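Local coordinates for PKS_KS domain-containing protein (Photorhabdus luminescens subsp. laumondii, PDB 6SMO), which probably acts as a 3-oxoacyl-[acyl-carrier-protein] synthase of the thiolase-like superfamily, extending an acyl or polyketide chain, and is seen here holding a pentaoxo-dodecanal chain, at residues A284-Y289 with S433-R438; V326-A331 with K419-L424. All coordinates share one frame; numbering follows the deposited sequence.

Interaction 1 of 2, residues A284-Y289 with S433-R438; sequences AELAGY and SVIVMR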
# COMPACT_ATOMS: atom_id res chain seq x y z
N ALA B 284 -12.08 11.09 20.51
CA ALA B 284 -10.68 11.09 21.00
C ALA B 284 -9.81 11.99 20.11
O ALA B 284 -10.23 12.30 18.98
CB ALA B 284 -10.15 9.68 21.02
N GLU B 285 -8.65 12.39 20.63
CA GLU B 285 -7.62 13.19 19.91
C GLU B 285 -6.61 12.22 19.27
O GLU B 285 -6.05 11.39 20.02
CB GLU B 285 -6.92 14.15 20.87
CG GLU B 285 -5.98 15.13 20.20
CD GLU B 285 -5.02 15.84 21.14
OE1 GLU B 285 -5.40 16.06 22.31
OE2 GLU B 285 -3.91 16.18 20.70
N LEU B 286 -6.40 12.33 17.96
CA LEU B 286 -5.33 11.61 17.21
C LEU B 286 -4.05 12.44 17.30
O LEU B 286 -3.88 13.37 16.49
CB LEU B 286 -5.79 11.39 15.76
CG LEU B 286 -5.19 10.17 15.05
CD1 LEU B 286 -6.10 9.69 13.94
CD2 LEU B 286 -3.80 10.49 14.50
N ALA B 287 -3.20 12.13 18.28
CA ALA B 287 -2.10 13.00 18.78
C ALA B 287 -0.88 12.93 17.85
O ALA B 287 -0.35 14.00 17.50
CB ALA B 287 -1.74 12.63 20.19
N GLY B 288 -0.43 11.71 17.50
CA GLY B 288 0.80 11.50 16.72
C GLY B 288 0.74 10.26 15.84
O GLY B 288 -0.12 9.40 16.08
N TYR B 289 1.65 10.19 14.86
CA TYR B 289 1.80 9.08 13.89
C TYR B 289 3.28 8.90 13.55
O TYR B 289 4.02 9.90 13.50
CB TYR B 289 0.98 9.36 12.63
CG TYR B 289 1.31 8.50 11.44
CD1 TYR B 289 0.89 7.18 11.37
CD2 TYR B 289 2.06 8.99 10.37
CE1 TYR B 289 1.19 6.37 10.29
CE2 TYR B 289 2.37 8.20 9.28
CZ TYR B 289 1.93 6.88 9.24
OH TYR B 289 2.23 6.09 8.16
N SER B 433 3.56 0.51 11.64
CA SER B 433 2.83 1.80 11.74
C SER B 433 2.16 1.90 13.12
O SER B 433 1.52 0.92 13.54
CB SER B 433 1.83 1.95 10.63
OG SER B 433 2.49 2.13 9.38
N VAL B 434 2.34 3.05 13.79
CA VAL B 434 1.80 3.34 15.15
C VAL B 434 1.12 4.72 15.11
O VAL B 434 1.72 5.65 14.53
CB VAL B 434 2.91 3.29 16.21
CG1 VAL B 434 2.38 3.61 17.61
CG2 VAL B 434 3.62 1.94 16.21
N ILE B 435 -0.07 4.83 15.70
CA ILE B 435 -0.75 6.13 16.00
C ILE B 435 -0.98 6.22 17.51
O ILE B 435 -1.28 5.18 18.12
CB ILE B 435 -2.07 6.30 15.20
CG1 ILE B 435 -3.02 5.11 15.39
CG2 ILE B 435 -1.78 6.56 13.73
CD1 ILE B 435 -4.46 5.43 15.06
N VAL B 436 -0.82 7.42 18.08
CA VAL B 436 -1.05 7.71 19.52
C VAL B 436 -2.38 8.45 19.64
O VAL B 436 -2.47 9.59 19.14
CB VAL B 436 0.11 8.53 20.13
CG1 VAL B 436 -0.13 8.84 21.60
CG2 VAL B 436 1.45 7.83 19.94
N MET B 437 -3.38 7.82 20.26
CA MET B 437 -4.71 8.43 20.55
C MET B 437 -4.76 8.84 22.02
O MET B 437 -4.03 8.25 22.84
CB MET B 437 -5.85 7.46 20.24
CG MET B 437 -6.04 7.23 18.75
SD MET B 437 -7.72 6.73 18.35
CE MET B 437 -7.66 6.78 16.56
N ARG B 438 -5.60 9.83 22.34
CA ARG B 438 -5.63 10.54 23.64
C ARG B 438 -7.07 10.97 23.95
O ARG B 438 -7.80 11.32 23.00
CB ARG B 438 -4.68 11.74 23.58
CG ARG B 438 -4.40 12.40 24.92
CD ARG B 438 -3.46 13.58 24.75
NE ARG B 438 -3.15 14.25 26.00
CZ ARG B 438 -2.37 15.32 26.12
NH1 ARG B 438 -1.80 15.85 25.05
NH2 ARG B 438 -2.15 15.85 27.31

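Interaction 2 of 2, residues V326-A331 with K419-L424; sequences VNYISA and KTALKL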
# COMPACT_ATOMS: atom_id res chain seq x y z
N VAL B 326 1.14 6.29 28.95
CA VAL B 326 0.55 5.18 28.13
C VAL B 326 0.09 4.07 29.09
O VAL B 326 0.96 3.43 29.71
CB VAL B 326 1.55 4.64 27.09
CG1 VAL B 326 0.97 3.48 26.30
CG2 VAL B 326 2.04 5.73 26.15
N ASN B 327 -1.23 3.85 29.19
CA ASN B 327 -1.84 2.84 30.10
C ASN B 327 -2.83 1.94 29.33
O ASN B 327 -3.65 1.29 29.99
CB ASN B 327 -2.51 3.51 31.30
CG ASN B 327 -3.75 4.30 30.95
OD1 ASN B 327 -3.91 4.76 29.83
ND2 ASN B 327 -4.64 4.46 31.92
N TYR B 328 -2.73 1.89 27.99
CA TYR B 328 -3.53 0.97 27.13
C TYR B 328 -2.92 0.91 25.73
O TYR B 328 -2.49 1.95 25.20
CB TYR B 328 -4.99 1.40 27.06
CG TYR B 328 -5.79 0.64 26.04
CD1 TYR B 328 -6.06 -0.71 26.22
CD2 TYR B 328 -6.25 1.24 24.88
CE1 TYR B 328 -6.78 -1.44 25.27
CE2 TYR B 328 -6.97 0.53 23.93
CZ TYR B 328 -7.23 -0.81 24.13
OH TYR B 328 -7.94 -1.50 23.19
N ILE B 329 -2.90 -0.30 25.14
CA ILE B 329 -2.34 -0.58 23.78
C ILE B 329 -3.33 -1.46 23.01
O ILE B 329 -3.65 -2.56 23.50
CB ILE B 329 -0.95 -1.25 23.89
CG1 ILE B 329 0.06 -0.36 24.63
CG2 ILE B 329 -0.43 -1.66 22.52
CD1 ILE B 329 1.23 -1.11 25.22
N SER B 330 -3.81 -0.98 21.86
CA SER B 330 -4.61 -1.76 20.87
C SER B 330 -3.66 -2.42 19.87
O SER B 330 -3.44 -1.84 18.79
CB SER B 330 -5.62 -0.88 20.17
OG SER B 330 -6.31 -1.61 19.17
N ALA B 331 -3.11 -3.58 20.23
CA ALA B 331 -2.06 -4.29 19.44
C ALA B 331 -2.67 -4.85 18.15
O ALA B 331 -3.90 -5.06 18.10
CB ALA B 331 -1.43 -5.38 20.27
N LYS B 419 -5.99 7.05 29.49
CA LYS B 419 -5.41 8.41 29.31
C LYS B 419 -4.81 8.50 27.90
O LYS B 419 -5.45 9.12 27.02
CB LYS B 419 -4.38 8.72 30.39
CG LYS B 419 -4.90 9.49 31.60
CD LYS B 419 -5.87 8.70 32.46
CE LYS B 419 -6.48 9.54 33.56
NZ LYS B 419 -7.39 8.74 34.42
N THR B 420 -3.64 7.89 27.69
CA THR B 420 -2.90 7.85 26.40
C THR B 420 -2.92 6.41 25.87
O THR B 420 -2.43 5.52 26.57
CB THR B 420 -1.46 8.36 26.58
OG1 THR B 420 -1.52 9.65 27.20
CG2 THR B 420 -0.71 8.46 25.27
N ALA B 421 -3.48 6.22 24.67
CA ALA B 421 -3.64 4.90 24.01
C ALA B 421 -2.65 4.77 22.84
O ALA B 421 -2.45 5.77 22.12
CB ALA B 421 -5.07 4.74 23.54
N LEU B 422 -2.06 3.59 22.68
CA LEU B 422 -1.21 3.20 21.53
C LEU B 422 -2.00 2.26 20.62
O LEU B 422 -2.87 1.53 21.13
CB LEU B 422 0.07 2.53 22.03
CG LEU B 422 1.33 3.40 22.05
CD1 LEU B 422 1.09 4.71 22.78
CD2 LEU B 422 2.49 2.65 22.68
N LYS B 423 -1.70 2.27 19.32
CA LYS B 423 -2.35 1.43 18.28
C LYS B 423 -1.28 0.93 17.32
O LYS B 423 -0.83 1.72 16.47
CB LYS B 423 -3.43 2.24 17.56
CG LYS B 423 -4.04 1.58 16.33
CD LYS B 423 -4.89 0.37 16.64
CE LYS B 423 -5.07 -0.54 15.44
NZ LYS B 423 -3.89 -1.40 15.22
N LEU B 424 -0.89 -0.34 17.45
CA LEU B 424 0.20 -0.99 16.68
C LEU B 424 -0.40 -1.70 15.46
O LEU B 424 -1.41 -2.41 15.63
CB LEU B 424 0.95 -1.98 17.58
CG LEU B 424 1.94 -1.37 18.58
CD1 LEU B 424 1.36 -0.16 19.30
CD2 LEU B 424 2.39 -2.42 19.59

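Interaction 1 of 2, residues A284-Y289 with S433-R438
Ile-435 fits its CG2 methyl against the ring edge of Tyr-289, 3.6 Å from CD1, on the same side of the sheet as Leu-286 and Met-437. The ring reaches this methyl because CG of Tyr-289 stands anti to the backbone N (chi1 165°). Further along this face the Met-437 chain extends until its CE lies 4.2 Å from Leu-286 CD1. Helices 193-206 and 372-388 cover these side chains, and the Tyr-289 hydroxyl bonds to Asp-196.

On the face of Glu-285, Val-436 and Arg-438, Gly-288 presents only backbone opposite Val-436. Ala-287, the extra residue, points its CB toward the neighbouring strand, 3.3 Å from Val-436 O. Both amides turn to one carbonyl: Ala-287 N donates to Val-436 O at 2.8 Å, and Gly-288 N adds a weak bond to the same oxygen. At the outer end Glu-285 and Arg-438 run side by side, yet Glu-285 OE1 stays 4.5 Å from Arg-438 NH1, too far for a salt bridge; their backbones pair through two bonds, Glu-285 N to Arg-438 O at 2.7 Å and Arg-438 N back to Glu-285 O. Two residues set against one make this a classic beta bulge, within an antiparallel strand pair of the ketosynthase's thiolase-like core.

Interaction 2 of 2, residues V326-A331 with K419-L424
Val-326 and Leu-422 meet at about a right angle, with Leu-422 CD1 set 3.6 Å from CG2 of Val-326 and nearly as close to CG1, so that one leucine methyl touches both branches of the valine. They belong to neighbouring parallel strands of the thiolase-like sheet, whose short segments run 22° apart. On the same side as Leu-422, Ile-329 lies alongside it, CG1 to CB, and sends CG2 to within 4.0 Å of Leu-424 CD1. Helices 306-319 and 337-350 pack over this apolar layer.

On the other face Ala-421 CB sits at the edge of the Tyr-328 ring, close to its plane, and the Lys-423 chain folds past Ser-330, bringing CD 3.5 Å from OG. Helix 372-388 covers this side through Leu-382. The ends of these side chains are held further out: the Tyr-328 hydroxyl bonds to Asn-361, and Lys-423 NZ to Ser-425.

The backbone ladder fixes the register, Leu-422 N giving to Tyr-328 O at 3.0 Å and Leu-422 O taking Ser-330 N at 2.8 Å. Where the pairing begins, a side chain adds to a weak backbone bond from Asn-327 N to Thr-420 O: with chi1 at 69°, Asn-327 tucks its amide back over the backbone. Its ND2 bonds to Pro-417 O, while OD1 accepts Lys-419 N at 3.1 Å, nearly straight at 163°.

Interactions 1 and 2 are two seams of one mixed sheet, their centres about 9 Å apart, joined because strands 420-427 and 431-438 follow each other in the chain and pair side by side. Probable hydrogen bonds tie them, Ala-421 N with Met-437 O at 2.8 Å and Ile-435 N with Lys-423 O at 3.3 Å, and Val-436 CG1 packs 3.7 Å from Thr-420 CG2. Helix 372-388 spans both, its Leu-382 touching Met-437 and Ala-421. The bound pentaoxo-dodecanal lies about 11 Å from the side chains of both Ser-433 and Lys-423, while strand 420-427 ends at Gly-427, a residue of the ligand pocket.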